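Long-range contacts in REP-associated tyrosine transposase (PDB 4ER8), which binds hairpins of repeated extragenic palindrome (REP) DNA and catalyses cleavage and recombination of the mosaic elements that contain them: residues W14-N19 / F98-I103; H61-L66 / H111-I116; P120-W125 / G152-F157. All coordinates share one frame; numbering follows the deposited sequence.

Contact 1. Residues W14-N19 / F98-I103. With nucleotides of chain B.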
loop_
_atom_site.group_PDB
_atom_site.type_symbol
_atom_site.label_atom_id
_atom_site.label_comp_id
_atom_site.label_asym_id
_atom_site.label_seq_id
_atom_site.Cartn_x
_atom_site.Cartn_y
_atom_site.Cartn_z
ATOM N N TRP A 14 -6.910 6.278 -5.353
ATOM C CA TRP A 14 -5.507 6.356 -5.698
ATOM C C TRP A 14 -4.734 5.109 -5.276
ATOM O O TRP A 14 -5.171 4.327 -4.403
ATOM C CB TRP A 14 -4.824 7.522 -4.982
ATOM C CG TRP A 14 -5.301 8.930 -5.221
ATOM C CD1 TRP A 14 -4.733 9.860 -6.071
ATOM C CD2 TRP A 14 -6.361 9.608 -4.547
ATOM N NE1 TRP A 14 -5.400 11.059 -5.963
ATOM C CE2 TRP A 14 -6.405 10.921 -5.045
ATOM C CE3 TRP A 14 -7.282 9.226 -3.585
ATOM C CZ2 TRP A 14 -7.348 11.834 -4.632
ATOM C CZ3 TRP A 14 -8.184 10.109 -3.158
ATOM C CH2 TRP A 14 -8.224 11.417 -3.673
ATOM N N PHE A 15 -3.548 4.985 -5.880
ATOM C CA PHE A 15 -2.601 3.916 -5.627
ATOM C C PHE A 15 -1.388 4.581 -4.994
ATOM O O PHE A 15 -1.006 5.681 -5.442
ATOM C CB PHE A 15 -2.169 3.323 -6.953
ATOM C CG PHE A 15 -1.013 2.345 -6.838
ATOM C CD1 PHE A 15 -1.233 1.041 -6.523
ATOM C CD2 PHE A 15 0.296 2.768 -7.017
ATOM C CE1 PHE A 15 -0.164 0.151 -6.400
ATOM C CE2 PHE A 15 1.340 1.903 -6.913
ATOM C CZ PHE A 15 1.113 0.585 -6.628
ATOM N N PHE A 16 -0.778 3.928 -3.997
ATOM C CA PHE A 16 0.330 4.528 -3.267
ATOM C C PHE A 16 1.395 3.490 -3.008
ATOM O O PHE A 16 1.104 2.308 -2.986
ATOM C CB PHE A 16 -0.101 5.085 -1.908
ATOM C CG PHE A 16 -1.202 6.092 -1.947
ATOM C CD1 PHE A 16 -2.476 5.741 -1.601
ATOM C CD2 PHE A 16 -0.967 7.380 -2.272
ATOM C CE1 PHE A 16 -3.509 6.673 -1.546
ATOM C CE2 PHE A 16 -2.020 8.343 -2.252
ATOM C CZ PHE A 16 -3.287 7.975 -1.882
ATOM N N THR A 17 2.629 3.938 -2.804
ATOM C CA THR A 17 3.767 3.059 -2.552
ATOM C C THR A 17 4.513 3.805 -1.475
ATOM O O THR A 17 4.882 5.002 -1.644
ATOM C CB THR A 17 4.688 2.895 -3.796
ATOM O OG1 THR A 17 4.032 2.105 -4.808
ATOM C CG2 THR A 17 5.965 2.148 -3.425
ATOM N N VAL A 18 4.687 3.144 -0.330
ATOM C CA VAL A 18 5.437 3.730 0.772
ATOM C C VAL A 18 6.585 2.759 1.101
ATOM O O VAL A 18 6.385 1.541 1.314
ATOM C CB VAL A 18 4.551 3.943 1.948
ATOM C CG1 VAL A 18 5.346 4.316 3.122
ATOM C CG2 VAL A 18 3.458 4.992 1.644
ATOM N N ASN A 19 7.798 3.295 1.084
ATOM C CA ASN A 19 8.973 2.492 1.294
ATOM C C ASN A 19 9.625 2.826 2.597
ATOM O O ASN A 19 9.672 3.980 3.026
ATOM C CB ASN A 19 10.000 2.729 0.202
ATOM C CG ASN A 19 9.558 2.218 -1.153
ATOM O OD1 ASN A 19 9.457 2.992 -2.093
ATOM N ND2 ASN A 19 9.314 0.916 -1.271
ATOM N N PHE A 98 5.877 9.776 -0.414
ATOM C CA PHE A 98 5.315 8.541 -0.974
ATOM C C PHE A 98 4.888 8.766 -2.433
ATOM O O PHE A 98 4.664 9.911 -2.856
ATOM C CB PHE A 98 4.091 8.094 -0.165
ATOM C CG PHE A 98 3.021 9.140 -0.080
ATOM C CD1 PHE A 98 2.009 9.208 -1.049
ATOM C CD2 PHE A 98 2.992 10.063 0.982
ATOM C CE1 PHE A 98 1.012 10.194 -0.991
ATOM C CE2 PHE A 98 1.974 11.038 1.057
ATOM C CZ PHE A 98 1.002 11.118 0.050
ATOM N N TRP A 99 4.740 7.669 -3.183
ATOM C CA TRP A 99 4.297 7.719 -4.550
ATOM C C TRP A 99 2.784 7.674 -4.603
ATOM O O TRP A 99 2.175 6.868 -3.919
ATOM C CB TRP A 99 4.908 6.549 -5.328
ATOM C CG TRP A 99 4.330 6.358 -6.716
ATOM C CD1 TRP A 99 3.301 5.521 -7.083
ATOM C CD2 TRP A 99 4.762 7.004 -7.906
ATOM N NE1 TRP A 99 3.063 5.619 -8.430
ATOM C CE2 TRP A 99 3.934 6.536 -8.960
ATOM C CE3 TRP A 99 5.769 7.940 -8.192
ATOM C CZ2 TRP A 99 4.090 6.972 -10.286
ATOM C CZ3 TRP A 99 5.906 8.397 -9.512
ATOM C CH2 TRP A 99 5.076 7.907 -10.538
ATOM N N GLU A 100 2.186 8.539 -5.432
ATOM C CA GLU A 100 0.726 8.655 -5.571
ATOM C C GLU A 100 0.328 8.621 -7.020
ATOM O O GLU A 100 0.907 9.344 -7.868
ATOM C CB GLU A 100 0.213 9.972 -5.012
ATOM C CG GLU A 100 -1.266 10.357 -5.475
ATOM C CD GLU A 100 -1.298 11.226 -6.741
ATOM O OE1 GLU A 100 -1.885 10.834 -7.786
ATOM O OE2 GLU A 100 -0.694 12.311 -6.688
ATOM N N HIS A 101 -0.689 7.824 -7.322
ATOM C CA HIS A 101 -1.228 7.827 -8.657
ATOM C C HIS A 101 -2.736 7.671 -8.651
ATOM O O HIS A 101 -3.298 6.718 -8.053
ATOM C CB HIS A 101 -0.564 6.762 -9.534
ATOM C CG HIS A 101 -1.332 6.457 -10.789
ATOM N ND1 HIS A 101 -1.216 7.219 -11.937
ATOM C CD2 HIS A 101 -2.245 5.490 -11.063
ATOM C CE1 HIS A 101 -2.026 6.732 -12.862
ATOM N NE2 HIS A 101 -2.649 5.673 -12.363
ATOM N N ALA A 102 -3.379 8.616 -9.324
ATOM C CA ALA A 102 -4.826 8.693 -9.380
ATOM C C ALA A 102 -5.389 7.684 -10.381
ATOM O O ALA A 102 -5.015 7.719 -11.585
ATOM C CB ALA A 102 -5.207 10.057 -9.789
ATOM N N ILE A 103 -6.317 6.834 -9.907
ATOM C CA ILE A 103 -7.010 5.896 -10.784
ATOM C C ILE A 103 -8.332 6.425 -11.338
ATOM O O ILE A 103 -9.312 6.561 -10.618
ATOM C CB ILE A 103 -7.274 4.596 -10.091
ATOM C CG1 ILE A 103 -5.953 3.897 -9.851
ATOM C CG2 ILE A 103 -8.177 3.718 -10.952
ATOM C CD1 ILE A 103 -6.005 2.957 -8.766
ATOM P P DT B 2 5.430 12.637 -15.810
ATOM O OP1 DT B 2 6.669 13.100 -16.501
ATOM O OP2 DT B 2 5.037 11.220 -15.940
ATOM O "O5'" DT B 2 5.647 12.975 -14.275
ATOM C "C5'" DT B 2 6.424 14.058 -13.830
ATOM C "C4'" DT B 2 6.431 13.920 -12.309
ATOM O "O4'" DT B 2 5.102 13.461 -11.929
ATOM C "C3'" DT B 2 7.414 12.889 -11.752
ATOM O "O3'" DT B 2 7.808 13.329 -10.508
ATOM C "C2'" DT B 2 6.506 11.702 -11.510
ATOM C "C1'" DT B 2 5.199 12.352 -11.079
ATOM N N1 DT B 2 4.016 11.433 -11.169
ATOM C C2 DT B 2 3.297 11.115 -10.025
ATOM O O2 DT B 2 3.525 11.559 -8.924
ATOM N N3 DT B 2 2.246 10.249 -10.184
ATOM C C4 DT B 2 1.838 9.623 -11.341
ATOM O O4 DT B 2 0.881 8.822 -11.361
ATOM C C5 DT B 2 2.620 9.965 -12.514
ATOM C C7 DT B 2 2.240 9.352 -13.863
ATOM C C6 DT B 2 3.654 10.842 -12.368
ATOM O "O5'" DG B 1 0.571 12.818 -17.755
ATOM C "C5'" DG B 1 1.498 13.942 -17.790
ATOM C "C4'" DG B 1 1.938 14.436 -16.425
ATOM O "O4'" DG B 1 0.779 14.540 -15.497
ATOM C "C3'" DG B 1 2.912 13.499 -15.717
ATOM O "O3'" DG B 1 4.207 13.609 -16.245
ATOM C "C2'" DG B 1 2.765 14.054 -14.296
ATOM C "C1'" DG B 1 1.256 14.324 -14.187
ATOM N N9 DG B 1 0.448 13.217 -13.762
ATOM C C8 DG B 1 -0.219 12.354 -14.610
ATOM N N7 DG B 1 -0.890 11.415 -13.940
ATOM C C5 DG B 1 -0.692 11.699 -12.588
ATOM C C6 DG B 1 -1.207 11.053 -11.441
ATOM O O6 DG B 1 -1.959 10.055 -11.433
ATOM N N1 DG B 1 -0.777 11.639 -10.227
ATOM C C2 DG B 1 0.057 12.734 -10.209
ATOM N N2 DG B 1 0.397 13.165 -8.998
ATOM N N3 DG B 1 0.549 13.363 -11.299
ATOM C C4 DG B 1 0.143 12.798 -12.457
ATOM P P DA B 3 9.333 13.535 -10.135
ATOM O OP1 DA B 3 9.401 14.455 -8.998
ATOM O OP2 DA B 3 9.969 14.050 -11.352
ATOM O "O5'" DA B 3 9.833 12.033 -9.933
ATOM C "C5'" DA B 3 9.362 11.215 -8.885
ATOM C "C4'" DA B 3 10.032 11.641 -7.570
ATOM O "O4'" DA B 3 9.511 10.859 -6.474
ATOM C "C3'" DA B 3 11.533 11.523 -7.479
ATOM O "O3'" DA B 3 11.937 12.474 -6.577
ATOM C "C2'" DA B 3 11.697 10.131 -6.881
ATOM C "C1'" DA B 3 10.536 10.113 -5.878
ATOM N N9 DA B 3 9.867 8.849 -5.555
ATOM C C8 DA B 3 9.621 7.775 -6.367
ATOM N N7 DA B 3 8.968 6.809 -5.766
ATOM C C5 DA B 3 8.782 7.274 -4.472
ATOM C C6 DA B 3 8.160 6.716 -3.328
ATOM N N6 DA B 3 7.557 5.492 -3.267
ATOM N N1 DA B 3 8.141 7.494 -2.230
ATOM C C2 DA B 3 8.711 8.688 -2.276
ATOM N N3 DA B 3 9.337 9.292 -3.275
ATOM C C4 DA B 3 9.319 8.529 -4.348
#

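Contact 2. Residues H61-L66 / H111-I116. With NI (nickel (II) ion), chain C.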
loop_
_atom_site.group_PDB
_atom_site.type_symbol
_atom_site.label_atom_id
_atom_site.label_comp_id
_atom_site.label_asym_id
_atom_site.label_seq_id
_atom_site.Cartn_x
_atom_site.Cartn_y
_atom_site.Cartn_z
ATOM N N HIS A 61 2.372 -1.237 -0.866
ATOM C CA HIS A 61 1.616 -0.596 -1.914
ATOM C C HIS A 61 0.170 -0.693 -1.541
ATOM O O HIS A 61 -0.245 -1.711 -0.980
ATOM C CB HIS A 61 1.773 -1.370 -3.196
ATOM C CG HIS A 61 3.180 -1.539 -3.639
ATOM N ND1 HIS A 61 3.881 -0.543 -4.290
ATOM C CD2 HIS A 61 4.018 -2.597 -3.559
ATOM C CE1 HIS A 61 5.102 -0.970 -4.567
ATOM N NE2 HIS A 61 5.207 -2.219 -4.148
ATOM N N CYS A 62 -0.631 0.309 -1.871
ATOM C CA CYS A 62 -2.059 0.156 -1.580
ATOM C C CYS A 62 -2.986 1.051 -2.419
ATOM O O CYS A 62 -2.533 1.957 -3.108
ATOM C CB CYS A 62 -2.286 0.362 -0.098
ATOM S SG CYS A 62 -1.998 2.047 0.349
ATOM N N ILE A 63 -4.284 0.770 -2.374
ATOM C CA ILE A 63 -5.311 1.607 -3.033
ATOM C C ILE A 63 -6.404 2.103 -2.075
ATOM O O ILE A 63 -7.004 1.289 -1.356
ATOM C CB ILE A 63 -5.989 0.862 -4.160
ATOM C CG1 ILE A 63 -4.957 0.419 -5.203
ATOM C CG2 ILE A 63 -6.996 1.759 -4.805
ATOM C CD1 ILE A 63 -5.460 -0.673 -6.191
ATOM N N TRP A 64 -6.645 3.414 -2.062
ATOM C CA TRP A 64 -7.690 4.011 -1.193
ATOM C C TRP A 64 -8.741 4.742 -1.985
ATOM O O TRP A 64 -8.491 5.234 -3.088
ATOM C CB TRP A 64 -7.157 5.092 -0.242
ATOM C CG TRP A 64 -6.089 4.714 0.687
ATOM C CD1 TRP A 64 -5.693 3.464 1.010
ATOM C CD2 TRP A 64 -5.302 5.613 1.481
ATOM N NE1 TRP A 64 -4.656 3.524 1.917
ATOM C CE2 TRP A 64 -4.416 4.835 2.237
ATOM C CE3 TRP A 64 -5.260 7.002 1.613
ATOM C CZ2 TRP A 64 -3.464 5.401 3.113
ATOM C CZ3 TRP A 64 -4.307 7.575 2.488
ATOM C CH2 TRP A 64 -3.426 6.770 3.218
ATOM N N THR A 65 -9.910 4.867 -1.394
ATOM C CA THR A 65 -10.965 5.676 -1.980
ATOM C C THR A 65 -11.453 6.519 -0.834
ATOM O O THR A 65 -11.808 5.993 0.229
ATOM C CB THR A 65 -12.131 4.820 -2.480
ATOM O OG1 THR A 65 -11.703 4.056 -3.614
ATOM C CG2 THR A 65 -13.337 5.706 -2.866
ATOM N N LEU A 66 -11.460 7.821 -1.035
ATOM C CA LEU A 66 -11.790 8.714 0.051
ATOM C C LEU A 66 -13.270 9.121 -0.024
ATOM O O LEU A 66 -13.846 9.161 -1.123
ATOM C CB LEU A 66 -10.867 9.954 0.054
ATOM C CG LEU A 66 -9.343 9.831 0.183
ATOM C CD1 LEU A 66 -8.746 11.174 0.545
ATOM C CD2 LEU A 66 -8.891 8.826 1.190
ATOM N N HIS A 111 -5.584 -3.306 -12.909
ATOM C CA HIS A 111 -4.147 -3.546 -13.109
ATOM C C HIS A 111 -3.440 -3.256 -11.805
ATOM O O HIS A 111 -2.499 -3.951 -11.412
ATOM C CB HIS A 111 -3.506 -2.732 -14.259
ATOM C CG HIS A 111 -3.906 -3.196 -15.633
ATOM N ND1 HIS A 111 -3.832 -2.384 -16.754
ATOM C CD2 HIS A 111 -4.405 -4.387 -16.071
ATOM C CE1 HIS A 111 -4.244 -3.057 -17.818
ATOM N NE2 HIS A 111 -4.618 -4.266 -17.426
ATOM N N HIS A 112 -3.901 -2.219 -11.119
ATOM C CA HIS A 112 -3.239 -1.862 -9.894
ATOM C C HIS A 112 -3.639 -2.787 -8.755
ATOM O O HIS A 112 -2.802 -3.040 -7.903
ATOM C CB HIS A 112 -3.429 -0.397 -9.534
ATOM C CG HIS A 112 -2.584 0.527 -10.337
ATOM N ND1 HIS A 112 -2.956 0.986 -11.585
ATOM C CD2 HIS A 112 -1.410 1.134 -10.048
ATOM C CE1 HIS A 112 -2.016 1.795 -12.050
ATOM N NE2 HIS A 112 -1.074 1.902 -11.137
ATOM N N VAL A 113 -4.859 -3.327 -8.726
ATOM C CA VAL A 113 -5.160 -4.268 -7.626
ATOM C C VAL A 113 -4.307 -5.544 -7.828
ATOM O O VAL A 113 -3.722 -6.059 -6.881
ATOM C CB VAL A 113 -6.658 -4.670 -7.488
ATOM C CG1 VAL A 113 -6.788 -5.778 -6.479
ATOM C CG2 VAL A 113 -7.607 -3.498 -7.099
ATOM N N ASP A 114 -4.248 -6.038 -9.063
ATOM C CA ASP A 114 -3.503 -7.212 -9.422
ATOM C C ASP A 114 -2.048 -6.962 -9.013
ATOM O O ASP A 114 -1.399 -7.800 -8.329
ATOM C CB ASP A 114 -3.522 -7.412 -10.943
ATOM C CG ASP A 114 -4.882 -7.876 -11.505
ATOM O OD1 ASP A 114 -5.857 -8.231 -10.786
ATOM O OD2 ASP A 114 -4.944 -7.905 -12.744
ATOM N N TYR A 115 -1.538 -5.804 -9.439
ATOM C CA TYR A 115 -0.173 -5.447 -9.176
ATOM C C TYR A 115 0.080 -5.569 -7.685
ATOM O O TYR A 115 1.158 -6.009 -7.250
ATOM C CB TYR A 115 0.092 -4.013 -9.570
ATOM C CG TYR A 115 1.561 -3.698 -9.447
ATOM C CD1 TYR A 115 2.413 -3.771 -10.558
ATOM C CD2 TYR A 115 2.117 -3.344 -8.221
ATOM C CE1 TYR A 115 3.764 -3.455 -10.451
ATOM C CE2 TYR A 115 3.488 -3.017 -8.107
ATOM C CZ TYR A 115 4.294 -3.084 -9.225
ATOM O OH TYR A 115 5.646 -2.822 -9.097
ATOM N N ILE A 116 -0.910 -5.158 -6.892
ATOM C CA ILE A 116 -0.704 -5.229 -5.494
ATOM C C ILE A 116 -0.537 -6.680 -5.051
ATOM O O ILE A 116 0.488 -7.007 -4.449
ATOM C CB ILE A 116 -1.775 -4.490 -4.716
ATOM C CG1 ILE A 116 -1.453 -2.983 -4.763
ATOM C CG2 ILE A 116 -1.814 -5.037 -3.284
ATOM C CD1 ILE A 116 -2.618 -2.073 -4.677
HETATM NI NI NI C . 6.682 -3.541 -4.415
#

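Contact 3. Residues P120-W125 / G152-F157. With NI (nickel (II) ion), chain C.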
loop_
_atom_site.group_PDB
_atom_site.type_symbol
_atom_site.label_atom_id
_atom_site.label_comp_id
_atom_site.label_asym_id
_atom_site.label_seq_id
_atom_site.Cartn_x
_atom_site.Cartn_y
_atom_site.Cartn_z
ATOM N N PRO A 120 4.180 -9.621 -3.900
ATOM C CA PRO A 120 5.068 -10.485 -3.090
ATOM C C PRO A 120 5.848 -11.434 -3.979
ATOM O O PRO A 120 6.962 -11.877 -3.619
ATOM C CB PRO A 120 4.104 -11.238 -2.206
ATOM C CG PRO A 120 2.968 -10.214 -1.981
ATOM C CD PRO A 120 2.835 -9.469 -3.309
ATOM N N VAL A 121 5.289 -11.708 -5.159
ATOM C CA VAL A 121 5.883 -12.682 -6.074
ATOM C C VAL A 121 6.911 -11.964 -6.900
ATOM O O VAL A 121 8.031 -12.417 -6.995
ATOM C CB VAL A 121 4.817 -13.392 -6.956
ATOM C CG1 VAL A 121 5.424 -14.096 -8.175
ATOM C CG2 VAL A 121 4.045 -14.358 -6.136
ATOM N N LYS A 122 6.552 -10.836 -7.486
ATOM C CA LYS A 122 7.557 -9.994 -8.166
ATOM C C LYS A 122 8.799 -9.757 -7.295
ATOM O O LYS A 122 9.892 -9.695 -7.799
ATOM C CB LYS A 122 6.941 -8.644 -8.588
ATOM C CG LYS A 122 7.912 -7.627 -9.182
ATOM C CD LYS A 122 7.296 -6.214 -9.266
ATOM C CE LYS A 122 8.166 -5.261 -10.092
ATOM N NZ LYS A 122 8.305 -5.603 -11.556
ATOM N N HIS A 123 8.636 -9.647 -5.987
ATOM C CA HIS A 123 9.763 -9.274 -5.169
ATOM C C HIS A 123 10.586 -10.491 -4.711
ATOM O O HIS A 123 11.653 -10.338 -4.075
ATOM C CB HIS A 123 9.311 -8.427 -3.987
ATOM C CG HIS A 123 8.953 -7.015 -4.349
ATOM N ND1 HIS A 123 9.863 -6.126 -4.889
ATOM C CD2 HIS A 123 7.797 -6.320 -4.192
ATOM C CE1 HIS A 123 9.278 -4.949 -5.062
ATOM N NE2 HIS A 123 8.023 -5.042 -4.652
ATOM N N GLY A 124 10.088 -11.685 -5.042
ATOM C CA GLY A 124 10.817 -12.929 -4.809
ATOM C C GLY A 124 10.537 -13.570 -3.466
ATOM O O GLY A 124 11.160 -14.566 -3.111
ATOM N N TRP A 125 9.612 -13.002 -2.705
ATOM C CA TRP A 125 9.257 -13.582 -1.419
ATOM C C TRP A 125 8.565 -14.932 -1.551
ATOM O O TRP A 125 8.854 -15.836 -0.780
ATOM C CB TRP A 125 8.402 -12.620 -0.581
ATOM C CG TRP A 125 9.122 -11.332 -0.290
ATOM C CD1 TRP A 125 8.863 -10.103 -0.834
ATOM C CD2 TRP A 125 10.258 -11.151 0.579
ATOM N NE1 TRP A 125 9.733 -9.174 -0.335
ATOM C CE2 TRP A 125 10.602 -9.782 0.530
ATOM C CE3 TRP A 125 11.009 -12.012 1.404
ATOM C CZ2 TRP A 125 11.689 -9.243 1.262
ATOM C CZ3 TRP A 125 12.094 -11.468 2.152
ATOM C CH2 TRP A 125 12.412 -10.096 2.066
ATOM N N GLY A 152 -1.114 -14.251 -11.970
ATOM C CA GLY A 152 -1.147 -13.162 -12.951
ATOM C C GLY A 152 0.235 -12.779 -13.390
ATOM O O GLY A 152 1.196 -13.061 -12.691
ATOM N N ASP A 153 0.344 -12.146 -14.553
ATOM C CA ASP A 153 1.650 -11.736 -15.073
ATOM C C ASP A 153 2.330 -10.759 -14.104
ATOM O O ASP A 153 1.705 -9.819 -13.633
ATOM C CB ASP A 153 1.508 -11.032 -16.436
ATOM C CG ASP A 153 0.729 -11.836 -17.457
ATOM O OD1 ASP A 153 0.903 -13.100 -17.527
ATOM O OD2 ASP A 153 -0.060 -11.177 -18.206
ATOM N N VAL A 154 3.609 -10.953 -13.826
ATOM C CA VAL A 154 4.400 -9.938 -13.108
ATOM C C VAL A 154 4.779 -8.801 -14.072
ATOM O O VAL A 154 5.582 -9.018 -14.969
ATOM C CB VAL A 154 5.690 -10.575 -12.525
ATOM C CG1 VAL A 154 6.759 -9.531 -12.266
ATOM C CG2 VAL A 154 5.387 -11.382 -11.278
ATOM N N THR A 155 4.208 -7.606 -13.906
ATOM C CA THR A 155 4.508 -6.458 -14.803
ATOM C C THR A 155 5.462 -5.381 -14.207
ATOM O O THR A 155 5.754 -5.358 -12.999
ATOM C CB THR A 155 3.208 -5.764 -15.356
ATOM O OG1 THR A 155 2.581 -4.988 -14.327
ATOM C CG2 THR A 155 2.211 -6.773 -15.869
ATOM N N ASP A 156 5.920 -4.467 -15.066
ATOM C CA ASP A 156 6.859 -3.428 -14.659
ATOM C C ASP A 156 6.513 -1.952 -14.877
ATOM O O ASP A 156 7.432 -1.123 -14.827
ATOM C CB ASP A 156 8.223 -3.707 -15.288
ATOM C CG ASP A 156 9.149 -4.420 -14.334
ATOM O OD1 ASP A 156 9.870 -3.706 -13.585
ATOM O OD2 ASP A 156 9.111 -5.680 -14.293
ATOM N N PHE A 157 5.251 -1.572 -15.089
ATOM C CA PHE A 157 4.984 -0.137 -15.224
ATOM C C PHE A 157 5.483 0.520 -13.950
ATOM O O PHE A 157 5.455 -0.080 -12.893
ATOM C CB PHE A 157 3.517 0.184 -15.485
ATOM C CG PHE A 157 2.599 -0.196 -14.359
ATOM C CD1 PHE A 157 2.517 0.593 -13.200
ATOM C CD2 PHE A 157 1.797 -1.341 -14.455
ATOM C CE1 PHE A 157 1.666 0.227 -12.135
ATOM C CE2 PHE A 157 0.933 -1.718 -13.401
ATOM C CZ PHE A 157 0.871 -0.925 -12.238
HETATM NI NI NI C . 6.682 -3.541 -4.415
#

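Contact 1. Residues W14-N19 / F98-I103
Phe-15 with His-101 and Thr-17 with Trp-99 form the hydrogen-bonded pairs that join strand 13-19 to the antiparallel edge strand 99-102 of the HUH-nuclease sheet; Phe-15 N to His-101 O is 2.8 Å. Packing is tightest on the face of Trp-14, Phe-16, Glu-100 and Ala-102, beneath helix 73-87. There Phe-16 and Phe-98 lie side by side, Phe-16 CD2 to Phe-98 CE1 3.7 Å, their planes 75° apart. It is looser at the far end of the pair, where partly exposed Ile-103 keeps its CD1 4.3 Å from Phe-15 CB. The outer edge of strand 99-102 pairs with bases of the DNA, chain B. One face of the Trp-99 ring carries DT2, whose N3 sits 3.6 Å above its plane, toward the rim; Phe-15 CD2 meets Trp-99 CD1 at the ring's edge. With an alanine in place of Trp-99, the DT2 base would probably lose its supporting surface and be freer to tilt. Glu-100 O accepts a hydrogen bond from DT2 N3, and His-101 ND1, its ring held through NE2 by Asp-108, donates to DT2 O4. Bent at chi2 (-92°), Glu-100 grips the guanine of DG1 with both oxygens, OE1 to N1 2.8 Å and OE2 to N2 2.7 Å.

Contact 2. Residues H61-L66 / H111-I116
Ile-63 and Ile-116 form the apolar centre of this strand-on-helix contact, Ile-63 CG1 lying 3.5 Å from Ile-116 CD1. His-61 and Ile-63, alternate residues of the strand, both point at the helix, while Cys-62 between them turns away. The tip of Ile-63 packs among helix side chains: its CD1 meets Val-113 CG2 at 3.7 Å, the two side chains crossing at about a right angle, and His-112 CB at 3.9 Å. Ile-116 bridges two strand residues, since its CG1 also packs against His-61 CB.

The aromatic interaction is T-shaped. Tyr-115, its CG anti to the backbone N (chi1 -173°), swings its ring back toward the strand and presents its CE2 edge to the face of His-61, with ring centroids 5.8 Å apart and planes at 86°.

Polar and metal bonds fix both rings from outside the apolar patch. His-61 NE2 binds nickel at 2.0 Å, and its ND1 is hydrogen-bonded to Thr-17 OG1, a second-shell partner that fixes the imidazole's rotation. His-59, Asn-119, His-123 and Glu-161 complete the site; His-59 and His-61 are the two histidines of the HUH motif. Tyr-115 OH is hydrogen-bonded to the metal ligand Glu-161, tying the tyrosine to the site from a second direction.

The axes of strand 61-65 and helix segment 111-116 approach to 8.5 Å, with N-to-C directions 143° apart. Helix 106-122 lies on this face of the sheet, where Phe-15 and Val-54 from the flanking strands also touch Ile-116, whereas Cys-62 and Trp-64 face helix 73-87 on the other side.

Contact 3. Residues P120-W125 / G152-F157
Lys-122 and Asp-156 form the salt bridge that ties the end of helix 106-122 to the 152-157 loop, NZ to OD2 2.9 Å. The same ammonium group donates a hydrogen bond to Thr-155 O, also at 2.9 Å, approaching from above the carbonyl plane, 40° out of it. Two successive loop residues thus hold one lysine tip, through a side chain and a backbone oxygen. The lysine chain runs extended as far as CE and turns only at chi4 (65°), which brings NZ round to both acceptors. Because Asp-156 is exposed, solvent would probably screen the charge pair.

Apolar contact lies at the base of the lysine. Val-154 points at the helix and lays CG1 against Lys-122 CB at 3.8 Å and CG at the same distance. Its other methyl, CG2, stands 4.1 Å from Val-121 CG1, a looser meeting of the two valines.

Backbone bonds close the helix in a Schellman motif. Gly-124 N bonds to Val-121 O at 2.9 Å, and Trp-125 N reaches Pro-120 O weakly. Gly-124 takes a positive phi of 91°, where a CB would jam against His-123 O. Within this turn, just before Gly-124, His-123 NE2 binds nickel at 2.0 Å, so the helix end delivers a metal ligand, joined by Asn-119 from the preceding turn.

The contact lies at the protein surface. Earlier turns of helix 106-122 take part too: Tyr-115 touches Lys-122, Thr-155 and Phe-157, and Ile-118 meets Val-154, so the loop after helix 137-142 runs along the flank of this helix.

In the fold
Contacts 1 and 2 are buried and share the antiparallel sheet, whose strands 13-19 and 59-65 are neighbours; contact 3 is at the surface, about 17 Å from contact 1 between centres. Backbone pairing dominates contact 1, where the edge strand also binds DNA bases. Contact 2 has no hydrogen bond between its segments and relies on aliphatic and ring packing, while contact 3 combines a charge pair and a hydrogen bond to a backbone oxygen with a little valine packing. Helix 106-122, which follows strand 99-102, serves both contacts 2 and 3, and each supplies a histidine to the nickel. Thr-17 of contact 1 stands behind the metal ligand of contact 2, and the ring of Phe-157 packs against His-112.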